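EmGH1 (Erythrobacter marinus, PDB 5Z87) probably hydrolyses beta-glucosidic bonds as a family 3 glycoside hydrolase, and may also act on xylosides and arabinofuranosides. Local coordinates at residues V92-L97 with V127-L132; G134-G139 with G450-K455; T141-A146 with K406-R411; S446-G451 with G491-E496. One frame throughout, in Å; residues are numbered along the deposited sequence.

How the contacts relate
The four contacts trace a path from the parallel sheet of the N-terminal, TIM-barrel-like domain into the C-terminal domain. Contact 1 joins strands 91-93 and 126-129, and the chain leaving the second strand supplies contacts 2 and 3. Contact 2, its centre about 10 Å from that of contact 1, meets the loop at 450-455; contact 3, about 12 Å further on, meets helix 403-416 and is nested in the long loop that contact 2 closes. Contact 4 shares Gly-450 and Gly-451 with contact 2 and lies within the C-terminal domain. The loop after strand 126-129 thus ties the pocket wall of one domain to the other.

Contact 1: V92-L97 with V127-L132; sequences VYSASL and VFEECL
Val-92 and Tyr-93 run parallel to Val-127 and Phe-128 as adjacent strands, Val-92 O accepting the N-H of Phe-128 at 2.9 Å and Ser-94 N reaching Phe-128 O at 2.8 Å. Past this pairing, residues 94-96 leave the strand and curl round the carboxylate of Glu-129, which a bend at chi2 (-74°) carries to them. Its OE1 takes two amides on the syn side but from opposite faces of the carboxylate plane, Ala-95 N at 2.7 Å and Ser-96 N at 3.0 Å. Ser-96 OG adds a third bond, 2.9 Å from Glu-129 OE2 and coming from above that plane, so both oxygens are engaged and the group's rotation is fixed.

Tyr-93 holds CG opposite its own N (chi1 174°), and its OH meets Glu-130 OE1 at the ring edge with the carboxylate turned 87° to the ring; the separation is so short that its exact length is doubtful. Ser-94 CB sits over one face of the same ring. On the valine side of the sheet, Ala-95 CB packs on Val-127 CG1 at 3.8 Å, and helix 101-116 covers both valines. Strand, helix and strand form a beta-alpha-beta unit of the TIM-barrel-like domain, and at its end Tyr-93 and Glu-130 line the pocket in which dithiothreitol is bound.

Contact 2: G134-G139 with G450-K455; sequences GLLADG and GGYSPK
Tyr-452 O is held by a water that donates to it at 2.7 Å and also donates to Gly-134 O at 2.7 Å, so the two loops are linked backbone to backbone through a single solvent molecule. Leu-136 leans on the same carbonyl. Its side chain reaches across because it is extended, with CG swung away from the backbone N (chi1 -156°); this sets CG 3.5 Å from Tyr-452 O and spreads the two methyls along the peptide chain. CD1 approaches Tyr-452 CA at 3.6 Å and lies beside the ring atom CD2 of that tyrosine, while CD2 of Leu-136 comes 3.7 Å from Ser-453 C. Leu-136 is also the centre of an inverse gamma turn, its closing bond from Ala-137 N to Leu-135 O weak.

The loop at 134-139 follows strand 126-129 of the TIM-barrel-like domain and that at 450-455 follows strand 436-440 of the C-terminal domain, so the contact spans the junction between the two. Here the second domain contributes Tyr-452 to the dithiothreitol pocket; the tyrosine packs on Glu-130 and its OH is hydrogen-bonded to Glu-541.

Further along, Pro-454 meets the other backbone through CG and CB, 3.2 Å and 3.5 Å from Ala-137 O. A second water lies between Asp-138 OD2 and Lys-455 O, although its distance from the carboxylate is too short to be trusted. Gly-451 O accepts from both His-133 and Gln-145.

Contact 3: T141-A146 with K406-R411; sequences TQFPQA and KLLARR
Apolar packing joins the two segments: Phe-143 meets helix 403-416 with the CD1 and CE1 atoms of its ring, CD1 at 3.7 Å from Ala-409 CB and CE1 at 4.0 Å from Leu-408 CG. A chi1 of -63°, which turns the ring away from its own carbonyl carbon, carries it to the helix at this point. The small alanine lets the chain come close, the CA atoms of Phe-143 and Ala-409 being 5.0 Å apart. Thr-141 CG2 lies 3.9 Å above the plane of the phenylalanine ring, displaced toward its rim, and also approaches Ala-409 CB at 4.3 Å. Pro-144 follows Phe-143 in sequence, its CD 4.2 Å from Ala-409 O. Helix 155-171 adds Val-161 against both Phe-143 and Leu-408.

Polar bonds run elsewhere. Thr-141 OG1 turns to Glu-168, Gln-142 NE2 to Leu-135 O, and the backbone of Gln-142 to Glu-605. Gln-145, at the N-cap of helix 146-150, folds back so that its OE1 accepts from Ala-146 N at 2.8 Å, in the carbonyl plane and on a lone pair.

The loop after strand 126-129 of the barrel-like domain is thereby seated on the helix leading into strand 418-422, an edge strand of the mixed sheet. The direct contact probably rests on fit of shape and burial of apolar surface, while the loop's polar bonds are made to other parts of the fold.

Contact 4: S446-G451 with G491-E496; sequences SVHLGG and GNNEIE
Asn-493 lays its amide against Ser-446 CB, with CG at 3.5 Å from that atom, and carries ND2 on to His-448, where it stands 4.0 Å above one face of the imidazole, offset toward the rim. The two flat groups are turned 48° from each other. Both segments are loops following neighbouring parallel strands, 436-440 and 476-480, of the mixed sheet in the C-terminal domain; with helix 462-473 between them these strands make a beta-alpha-beta unit, and the contact joins the loops that leave them.

The direct polar link is a single bond. Asn-493 ND2 donates to Val-447 O at 2.8 Å, fairly straight at the hydrogen (158°), with the acceptor close to the plane of the amide and the donor tilted somewhat from that of the carbonyl. This bond sets the orientation of the amide, and the same nitrogen also lies over the imidazole. The other end of the asparagine is closely placed too, CB coming within 3.4 Å of Val-447 N.

His-448 is fixed in turn at both nitrogens: ND1 is hydrogen-bonded to Glu-536, and NE2 pairs with Ser-446 OG at 2.9 Å. The serine hydroxyl lies between its own N and carbonyl carbon (chi1 35°), and from this position OG touches both His-448 NE2 and a water that bridges to the neighbouring loop. That water lies 2.9 Å from Ser-446 OG and 2.7 Å from Gly-491 O.

Contact 1: V92-L97 with V127-L132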
loop_
_atom_site.group_PDB
_atom_site.type_symbol
_atom_site.label_atom_id
_atom_site.label_comp_id
_atom_site.label_asym_id
_atom_site.label_seq_id
_atom_site.Cartn_x
_atom_site.Cartn_y
_atom_site.Cartn_z
ATOM N N VAL A 92 -31.876 18.149 -6.222
ATOM C CA VAL A 92 -32.105 16.868 -6.868
ATOM C C VAL A 92 -30.854 16.542 -7.662
ATOM O O VAL A 92 -30.082 17.424 -8.053
ATOM C CB VAL A 92 -33.346 16.839 -7.794
ATOM C CG1 VAL A 92 -34.623 16.927 -6.988
ATOM C CG2 VAL A 92 -33.266 17.931 -8.862
ATOM N N TYR A 93 -30.665 15.254 -7.899
ATOM C CA TYR A 93 -29.505 14.752 -8.615
ATOM C C TYR A 93 -29.965 14.102 -9.906
ATOM O O TYR A 93 -30.895 13.287 -9.894
ATOM C CB TYR A 93 -28.734 13.746 -7.757
ATOM C CG TYR A 93 -27.596 13.065 -8.470
ATOM C CD1 TYR A 93 -26.677 13.792 -9.208
ATOM C CD2 TYR A 93 -27.424 11.693 -8.380
ATOM C CE1 TYR A 93 -25.615 13.163 -9.840
ATOM C CE2 TYR A 93 -26.365 11.055 -9.006
ATOM C CZ TYR A 93 -25.471 11.786 -9.731
ATOM O OH TYR A 93 -24.433 11.140 -10.355
ATOM N N SER A 94 -29.330 14.485 -11.014
ATOM C CA SER A 94 -29.500 13.789 -12.287
ATOM C C SER A 94 -30.908 13.973 -12.870
ATOM O O SER A 94 -31.673 13.010 -13.011
ATOM C CB SER A 94 -29.162 12.302 -12.105
ATOM O OG SER A 94 -28.822 11.707 -13.337
ATOM N N ALA A 95 -31.247 15.214 -13.220
ATOM C CA ALA A 95 -32.546 15.553 -13.781
ATOM C C ALA A 95 -32.577 15.446 -15.297
ATOM O O ALA A 95 -33.660 15.510 -15.886
ATOM C CB ALA A 95 -32.951 16.975 -13.370
ATOM N N SER A 96 -31.418 15.285 -15.933
ATOM C CA SER A 96 -31.370 15.192 -17.387
ATOM C C SER A 96 -32.106 13.956 -17.894
ATOM O O SER A 96 -32.793 14.017 -18.921
ATOM C CB SER A 96 -29.915 15.171 -17.832
ATOM O OG SER A 96 -29.144 14.476 -16.858
ATOM N N LEU A 97 -31.976 12.832 -17.188
ATOM C CA LEU A 97 -32.640 11.555 -17.526
ATOM C C LEU A 97 -32.243 11.177 -18.953
ATOM O O LEU A 97 -31.056 11.256 -19.302
ATOM C CB LEU A 97 -34.142 11.672 -17.280
ATOM C CG LEU A 97 -34.625 12.156 -15.913
ATOM C CD1 LEU A 97 -36.141 12.332 -15.920
ATOM C CD2 LEU A 97 -34.205 11.192 -14.823
ATOM N N VAL A 127 -30.008 21.785 -8.938
ATOM C CA VAL A 127 -30.154 20.717 -9.918
ATOM C C VAL A 127 -28.738 20.246 -10.220
ATOM O O VAL A 127 -28.000 20.916 -10.953
ATOM C CB VAL A 127 -30.878 21.183 -11.189
ATOM C CG1 VAL A 127 -30.980 20.043 -12.205
ATOM C CG2 VAL A 127 -32.261 21.714 -10.836
ATOM N N PHE A 128 -28.347 19.113 -9.641
ATOM C CA PHE A 128 -26.959 18.656 -9.688
ATOM C C PHE A 128 -26.784 17.663 -10.829
ATOM O O PHE A 128 -27.543 16.691 -10.934
ATOM C CB PHE A 128 -26.544 18.001 -8.364
ATOM C CG PHE A 128 -26.371 18.964 -7.224
ATOM C CD1 PHE A 128 -25.376 19.929 -7.259
ATOM C CD2 PHE A 128 -27.185 18.885 -6.099
ATOM C CE1 PHE A 128 -25.195 20.818 -6.204
ATOM C CE2 PHE A 128 -27.006 19.755 -5.037
ATOM C CZ PHE A 128 -26.012 20.744 -5.101
ATOM N N GLU A 129 -25.790 17.900 -11.677
ATOM C CA GLU A 129 -25.447 16.960 -12.741
ATOM C C GLU A 129 -23.968 16.603 -12.618
ATOM O O GLU A 129 -23.256 17.139 -11.768
ATOM C CB GLU A 129 -25.788 17.541 -14.119
ATOM C CG GLU A 129 -27.287 17.884 -14.284
ATOM C CD GLU A 129 -28.161 16.660 -14.459
ATOM O OE1 GLU A 129 -29.401 16.794 -14.349
ATOM O OE2 GLU A 129 -27.620 15.553 -14.701
ATOM N N GLU A 130 -23.507 15.670 -13.449
ATOM C CA GLU A 130 -22.097 15.294 -13.505
ATOM C C GLU A 130 -21.452 15.984 -14.696
ATOM O O GLU A 130 -22.023 15.995 -15.787
ATOM C CB GLU A 130 -21.916 13.779 -13.629
ATOM C CG GLU A 130 -22.603 12.979 -12.560
ATOM C CD GLU A 130 -21.854 12.986 -11.234
ATOM O OE1 GLU A 130 -22.368 12.372 -10.271
ATOM O OE2 GLU A 130 -20.761 13.593 -11.156
ATOM N N CYS A 131 -20.268 16.552 -14.481
ATOM C CA CYS A 131 -19.530 17.310 -15.486
ATOM C C CYS A 131 -18.061 16.909 -15.507
ATOM O O CYS A 131 -17.177 17.758 -15.562
ATOM C CB CYS A 131 -19.640 18.807 -15.223
ATOM S SG CYS A 131 -21.314 19.472 -15.460
ATOM N N LEU A 132 -17.777 15.604 -15.476
ATOM C CA LEU A 132 -16.393 15.138 -15.352
ATOM C C LEU A 132 -15.544 15.581 -16.539
ATOM O O LEU A 132 -14.436 16.097 -16.368
ATOM C CB LEU A 132 -16.364 13.612 -15.225
ATOM C CG LEU A 132 -14.999 12.938 -15.046
ATOM C CD1 LEU A 132 -14.288 13.406 -13.790
ATOM C CD2 LEU A 132 -15.177 11.439 -15.017
#

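Contact 2: G134-G139 with G450-K455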
loop_
_atom_site.group_PDB
_atom_site.type_symbol
_atom_site.label_atom_id
_atom_site.label_comp_id
_atom_site.label_asym_id
_atom_site.label_seq_id
_atom_site.Cartn_x
_atom_site.Cartn_y
_atom_site.Cartn_z
ATOM N N GLY A 134 -17.163 17.159 -19.558
ATOM C CA GLY A 134 -18.385 17.547 -20.228
ATOM C C GLY A 134 -19.609 17.125 -19.430
ATOM O O GLY A 134 -19.545 16.325 -18.497
ATOM N N LEU A 135 -20.743 17.679 -19.822
ATOM C CA LEU A 135 -21.984 17.385 -19.123
ATOM C C LEU A 135 -22.454 15.963 -19.417
ATOM O O LEU A 135 -22.604 15.575 -20.576
ATOM C CB LEU A 135 -23.052 18.388 -19.539
ATOM C CG LEU A 135 -24.480 18.054 -19.153
ATOM C CD1 LEU A 135 -24.681 18.162 -17.646
ATOM C CD2 LEU A 135 -25.367 19.020 -19.915
ATOM N N LEU A 136 -22.697 15.179 -18.366
ATOM C CA LEU A 136 -23.247 13.837 -18.538
ATOM C C LEU A 136 -24.738 13.980 -18.822
ATOM O O LEU A 136 -25.591 13.904 -17.933
ATOM C CB LEU A 136 -22.983 12.975 -17.310
ATOM C CG LEU A 136 -22.958 11.448 -17.443
ATOM C CD1 LEU A 136 -22.814 10.816 -16.059
ATOM C CD2 LEU A 136 -24.170 10.851 -18.157
ATOM N N ALA A 137 -25.054 14.180 -20.097
ATOM C CA ALA A 137 -26.447 14.305 -20.510
ATOM C C ALA A 137 -26.546 14.039 -22.002
ATOM O O ALA A 137 -25.593 14.259 -22.753
ATOM C CB ALA A 137 -27.030 15.690 -20.186
ATOM N N ASP A 138 -27.721 13.579 -22.415
ATOM C CA ASP A 138 -27.953 13.234 -23.806
ATOM C C ASP A 138 -27.662 14.423 -24.714
ATOM O O ASP A 138 -28.136 15.538 -24.474
ATOM C CB ASP A 138 -29.394 12.764 -23.976
ATOM C CG ASP A 138 -29.570 11.882 -25.177
ATOM O OD1 ASP A 138 -29.551 12.413 -26.311
ATOM O OD2 ASP A 138 -29.706 10.653 -24.977
ATOM N N GLY A 139 -26.841 14.190 -25.734
ATOM C CA GLY A 139 -26.525 15.220 -26.698
ATOM C C GLY A 139 -25.520 16.268 -26.275
ATOM O O GLY A 139 -25.301 17.210 -27.035
ATOM N N GLY A 450 -15.302 6.943 -21.792
ATOM C CA GLY A 450 -14.958 6.792 -20.395
ATOM C C GLY A 450 -16.171 6.877 -19.494
ATOM O O GLY A 450 -17.296 7.164 -19.920
ATOM N N GLY A 451 -15.918 6.615 -18.210
ATOM C CA GLY A 451 -16.964 6.739 -17.216
ATOM C C GLY A 451 -17.567 8.131 -17.206
ATOM O O GLY A 451 -16.969 9.110 -17.662
ATOM N N TYR A 452 -18.798 8.203 -16.714
ATOM C CA TYR A 452 -19.486 9.481 -16.558
ATOM C C TYR A 452 -19.726 10.153 -17.915
ATOM O O TYR A 452 -19.528 11.355 -18.082
ATOM C CB TYR A 452 -18.716 10.377 -15.574
ATOM C CG TYR A 452 -18.983 9.908 -14.157
ATOM C CD1 TYR A 452 -18.199 8.925 -13.555
ATOM C CD2 TYR A 452 -20.070 10.395 -13.452
ATOM C CE1 TYR A 452 -18.488 8.475 -12.277
ATOM C CE2 TYR A 452 -20.360 9.961 -12.185
ATOM C CZ TYR A 452 -19.577 9.002 -11.600
ATOM O OH TYR A 452 -19.920 8.577 -10.345
ATOM N N SER A 453 -20.161 9.359 -18.892
ATOM C CA SER A 453 -20.500 9.790 -20.241
ATOM C C SER A 453 -21.909 9.328 -20.585
ATOM O O SER A 453 -22.359 8.283 -20.102
ATOM C CB SER A 453 -19.518 9.228 -21.288
ATOM O OG SER A 453 -18.170 9.510 -20.964
ATOM N N PRO A 454 -22.622 10.080 -21.427
ATOM C CA PRO A 454 -23.974 9.663 -21.831
ATOM C C PRO A 454 -23.936 8.447 -22.747
ATOM O O PRO A 454 -23.131 8.371 -23.678
ATOM C CB PRO A 454 -24.524 10.890 -22.575
ATOM C CG PRO A 454 -23.433 11.921 -22.587
ATOM C CD PRO A 454 -22.158 11.256 -22.167
ATOM N N LYS A 455 -24.827 7.497 -22.481
ATOM C CA LYS A 455 -24.937 6.276 -23.258
ATOM C C LYS A 455 -26.182 6.299 -24.146
ATOM O O LYS A 455 -27.259 6.706 -23.696
ATOM C CB LYS A 455 -24.986 5.046 -22.350
ATOM C CG LYS A 455 -23.651 4.722 -21.695
ATOM C CD LYS A 455 -23.854 3.820 -20.503
ATOM C CE LYS A 455 -22.538 3.251 -19.996
ATOM N NZ LYS A 455 -22.692 2.647 -18.633
HETATM O O HOH W 1 -18.819 13.939 -17.515
HETATM O O HOH W 2 -27.588 9.671 -24.295
#

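Contact 3: T141-A146 with K406-R411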
loop_
_atom_site.group_PDB
_atom_site.type_symbol
_atom_site.label_atom_id
_atom_site.label_comp_id
_atom_site.label_asym_id
_atom_site.label_seq_id
_atom_site.Cartn_x
_atom_site.Cartn_y
_atom_site.Cartn_z
ATOM N N THR A 141 -21.643 17.779 -25.402
ATOM C CA THR A 141 -20.282 17.607 -25.910
ATOM C C THR A 141 -19.428 16.789 -24.941
ATOM O O THR A 141 -19.286 17.149 -23.768
ATOM C CB THR A 141 -19.629 18.963 -26.145
ATOM O OG1 THR A 141 -20.581 19.858 -26.726
ATOM C CG2 THR A 141 -18.417 18.828 -27.072
ATOM N N GLN A 142 -18.829 15.709 -25.447
ATOM C CA GLN A 142 -18.005 14.798 -24.653
ATOM C C GLN A 142 -16.531 15.076 -24.927
ATOM O O GLN A 142 -15.978 14.623 -25.932
ATOM C CB GLN A 142 -18.359 13.352 -24.972
ATOM C CG GLN A 142 -19.739 12.984 -24.495
ATOM C CD GLN A 142 -19.979 13.449 -23.070
ATOM O OE1 GLN A 142 -19.452 12.864 -22.125
ATOM N NE2 GLN A 142 -20.782 14.504 -22.906
ATOM N N PHE A 143 -15.897 15.815 -24.029
ATOM C CA PHE A 143 -14.480 16.115 -24.148
ATOM C C PHE A 143 -13.634 14.888 -23.787
ATOM O O PHE A 143 -14.156 13.848 -23.359
ATOM C CB PHE A 143 -14.183 17.330 -23.281
ATOM C CG PHE A 143 -14.908 18.562 -23.727
ATOM C CD1 PHE A 143 -14.392 19.351 -24.751
ATOM C CD2 PHE A 143 -16.118 18.925 -23.147
ATOM C CE1 PHE A 143 -15.067 20.495 -25.181
ATOM C CE2 PHE A 143 -16.797 20.070 -23.565
ATOM C CZ PHE A 143 -16.274 20.855 -24.579
ATOM N N PRO A 144 -12.312 14.936 -24.000
ATOM C CA PRO A 144 -11.484 13.806 -23.560
ATOM C C PRO A 144 -11.626 13.618 -22.054
ATOM O O PRO A 144 -11.869 14.569 -21.309
ATOM C CB PRO A 144 -10.060 14.223 -23.948
ATOM C CG PRO A 144 -10.232 15.240 -25.030
ATOM C CD PRO A 144 -11.502 15.963 -24.685
ATOM N N GLN A 145 -11.497 12.373 -21.616
ATOM C CA GLN A 145 -11.585 12.051 -20.200
ATOM C C GLN A 145 -10.566 12.867 -19.399
ATOM O O GLN A 145 -9.608 13.426 -19.941
ATOM C CB GLN A 145 -11.388 10.546 -20.005
ATOM C CG GLN A 145 -11.563 10.028 -18.579
ATOM C CD GLN A 145 -12.921 10.379 -17.978
ATOM O OE1 GLN A 145 -13.212 11.545 -17.685
ATOM N NE2 GLN A 145 -13.742 9.364 -17.763
ATOM N N ALA A 146 -10.794 12.954 -18.086
ATOM C CA ALA A 146 -9.991 13.849 -17.252
ATOM C C ALA A 146 -8.494 13.495 -17.303
ATOM O O ALA A 146 -7.638 14.374 -17.474
ATOM C CB ALA A 146 -10.532 13.830 -15.818
ATOM N N LYS A 406 -17.459 21.271 -30.447
ATOM C CA LYS A 406 -16.866 20.086 -31.064
ATOM C C LYS A 406 -15.423 20.354 -31.481
ATOM O O LYS A 406 -14.549 19.494 -31.313
ATOM C CB LYS A 406 -17.699 19.634 -32.261
ATOM C CG LYS A 406 -19.041 19.042 -31.887
ATOM C CD LYS A 406 -19.699 18.305 -33.063
ATOM C CE LYS A 406 -20.162 19.279 -34.145
ATOM N NZ LYS A 406 -21.139 18.649 -35.083
ATOM N N LEU A 407 -15.143 21.559 -31.987
ATOM C CA LEU A 407 -13.780 21.862 -32.401
ATOM C C LEU A 407 -12.848 21.946 -31.195
ATOM O O LEU A 407 -11.710 21.452 -31.244
ATOM C CB LEU A 407 -13.748 23.150 -33.215
ATOM C CG LEU A 407 -12.342 23.709 -33.453
ATOM C CD1 LEU A 407 -11.477 22.740 -34.276
ATOM C CD2 LEU A 407 -12.415 25.080 -34.102
ATOM N N LEU A 408 -13.318 22.544 -30.097
ATOM C CA LEU A 408 -12.534 22.528 -28.869
ATOM C C LEU A 408 -12.231 21.095 -28.436
ATOM O O LEU A 408 -11.090 20.772 -28.092
ATOM C CB LEU A 408 -13.265 23.293 -27.767
ATOM C CG LEU A 408 -12.566 23.342 -26.405
ATOM C CD1 LEU A 408 -11.171 23.937 -26.535
ATOM C CD2 LEU A 408 -13.392 24.143 -25.406
ATOM N N ALA A 409 -13.227 20.208 -28.502
ATOM C CA ALA A 409 -12.996 18.814 -28.143
ATOM C C ALA A 409 -11.956 18.159 -29.051
ATOM O O ALA A 409 -11.153 17.329 -28.597
ATOM C CB ALA A 409 -14.309 18.042 -28.194
ATOM N N ARG A 410 -11.964 18.505 -30.339
ATOM C CA ARG A 410 -10.931 18.016 -31.246
ATOM C C ARG A 410 -9.559 18.571 -30.873
ATOM O O ARG A 410 -8.580 17.817 -30.752
ATOM C CB ARG A 410 -11.298 18.387 -32.682
ATOM C CG ARG A 410 -10.154 18.346 -33.659
ATOM C CD ARG A 410 -10.208 17.071 -34.447
ATOM N NE ARG A 410 -10.513 17.293 -35.858
ATOM C CZ ARG A 410 -9.650 17.045 -36.841
ATOM N NH1 ARG A 410 -8.436 16.569 -36.550
ATOM N NH2 ARG A 410 -10.000 17.259 -38.107
ATOM N N ARG A 411 -9.469 19.891 -30.665
ATOM C CA ARG A 411 -8.178 20.496 -30.349
ATOM C C ARG A 411 -7.616 19.981 -29.023
ATOM O O ARG A 411 -6.392 19.838 -28.879
ATOM C CB ARG A 411 -8.298 22.020 -30.322
ATOM C CG ARG A 411 -8.122 22.681 -31.689
ATOM C CD ARG A 411 -7.646 24.131 -31.563
ATOM N NE ARG A 411 -8.373 24.879 -30.529
ATOM C CZ ARG A 411 -7.801 25.602 -29.562
ATOM N NH1 ARG A 411 -6.473 25.694 -29.486
ATOM N NH2 ARG A 411 -8.561 26.244 -28.669
#

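Contact 4: S446-G451 with G491-E496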
loop_
_atom_site.group_PDB
_atom_site.type_symbol
_atom_site.label_atom_id
_atom_site.label_comp_id
_atom_site.label_asym_id
_atom_site.label_seq_id
_atom_site.Cartn_x
_atom_site.Cartn_y
_atom_site.Cartn_z
ATOM N N SER A 446 -15.418 1.028 -32.211
ATOM C CA SER A 446 -16.220 1.577 -31.132
ATOM C C SER A 446 -15.684 2.934 -30.673
ATOM O O SER A 446 -14.479 3.203 -30.720
ATOM C CB SER A 446 -16.245 0.575 -29.969
ATOM O OG SER A 446 -14.994 -0.113 -29.844
ATOM N N VAL A 447 -16.606 3.803 -30.256
ATOM C CA VAL A 447 -16.241 5.050 -29.591
ATOM C C VAL A 447 -16.029 4.762 -28.107
ATOM O O VAL A 447 -16.795 4.013 -27.493
ATOM C CB VAL A 447 -17.330 6.119 -29.804
ATOM C CG1 VAL A 447 -16.958 7.416 -29.116
ATOM C CG2 VAL A 447 -17.566 6.363 -31.292
ATOM N N HIS A 448 -14.988 5.340 -27.515
ATOM C CA HIS A 448 -14.759 5.165 -26.085
ATOM C C HIS A 448 -14.550 6.516 -25.434
ATOM O O HIS A 448 -13.595 7.235 -25.754
ATOM C CB HIS A 448 -13.599 4.215 -25.830
ATOM C CG HIS A 448 -13.943 2.809 -26.189
ATOM N ND1 HIS A 448 -14.655 1.985 -25.344
ATOM C CD2 HIS A 448 -13.771 2.113 -27.339
ATOM C CE1 HIS A 448 -14.855 0.819 -25.938
ATOM N NE2 HIS A 448 -14.328 0.871 -27.147
ATOM N N LEU A 449 -15.474 6.868 -24.544
ATOM C CA LEU A 449 -15.478 8.169 -23.905
ATOM C C LEU A 449 -15.176 8.107 -22.414
ATOM O O LEU A 449 -14.809 9.131 -21.833
ATOM C CB LEU A 449 -16.835 8.848 -24.125
ATOM C CG LEU A 449 -17.213 9.046 -25.588
ATOM C CD1 LEU A 449 -18.676 9.455 -25.677
ATOM C CD2 LEU A 449 -16.303 10.076 -26.252
ATOM N N GLY A 450 -15.302 6.943 -21.792
ATOM C CA GLY A 450 -14.958 6.792 -20.395
ATOM C C GLY A 450 -16.171 6.877 -19.494
ATOM O O GLY A 450 -17.296 7.164 -19.920
ATOM N N GLY A 451 -15.918 6.615 -18.210
ATOM C CA GLY A 451 -16.964 6.739 -17.216
ATOM C C GLY A 451 -17.567 8.131 -17.206
ATOM O O GLY A 451 -16.969 9.110 -17.662
ATOM N N GLY A 491 -17.475 -4.532 -32.908
ATOM C CA GLY A 491 -18.070 -3.648 -33.883
ATOM C C GLY A 491 -18.238 -2.251 -33.310
ATOM O O GLY A 491 -17.570 -1.855 -32.348
ATOM N N ASN A 492 -19.159 -1.497 -33.911
ATOM C CA ASN A 492 -19.293 -0.093 -33.555
ATOM C C ASN A 492 -20.137 0.067 -32.288
ATOM O O ASN A 492 -20.811 -0.862 -31.823
ATOM C CB ASN A 492 -19.865 0.718 -34.725
ATOM C CG ASN A 492 -21.187 0.172 -35.241
ATOM O OD1 ASN A 492 -22.124 -0.067 -34.476
ATOM N ND2 ASN A 492 -21.264 -0.033 -36.551
ATOM N N ASN A 493 -20.076 1.275 -31.729
ATOM C CA ASN A 493 -20.613 1.617 -30.418
ATOM C C ASN A 493 -21.733 2.646 -30.530
ATOM O O ASN A 493 -21.789 3.622 -29.774
ATOM C CB ASN A 493 -19.501 2.140 -29.512
ATOM C CG ASN A 493 -19.248 1.239 -28.330
ATOM O OD1 ASN A 493 -19.738 0.112 -28.285
ATOM N ND2 ASN A 493 -18.477 1.725 -27.365
ATOM N N GLU A 494 -22.644 2.438 -31.477
ATOM C CA GLU A 494 -23.672 3.420 -31.793
ATOM C C GLU A 494 -25.058 3.040 -31.296
ATOM O O GLU A 494 -25.791 3.910 -30.819
ATOM C CB GLU A 494 -23.711 3.663 -33.308
ATOM C CG GLU A 494 -22.351 4.046 -33.888
ATOM C CD GLU A 494 -22.414 4.474 -35.345
ATOM O OE1 GLU A 494 -23.534 4.595 -35.888
ATOM O OE2 GLU A 494 -21.339 4.702 -35.942
ATOM N N ILE A 495 -25.436 1.759 -31.377
ATOM C CA ILE A 495 -26.766 1.309 -30.971
ATOM C C ILE A 495 -26.768 1.052 -29.469
ATOM O O ILE A 495 -25.767 0.615 -28.888
ATOM C CB ILE A 495 -27.189 0.062 -31.779
ATOM C CG1 ILE A 495 -27.137 0.364 -33.277
ATOM C CG2 ILE A 495 -28.589 -0.389 -31.398
ATOM C CD1 ILE A 495 -27.991 1.549 -33.694
ATOM N N GLU A 496 -27.904 1.333 -28.830
ATOM C CA GLU A 496 -28.000 1.298 -27.376
ATOM C C GLU A 496 -28.187 -0.122 -26.853
ATOM O O GLU A 496 -28.896 -0.937 -27.451
ATOM C CB GLU A 496 -29.168 2.164 -26.902
ATOM C CG GLU A 496 -29.606 3.235 -27.887
ATOM C CD GLU A 496 -30.713 4.114 -27.332
ATOM O OE1 GLU A 496 -30.608 5.356 -27.446
ATOM O OE2 GLU A 496 -31.688 3.557 -26.778
HETATM O O HOH W 3 -15.109 -2.487 -31.455
#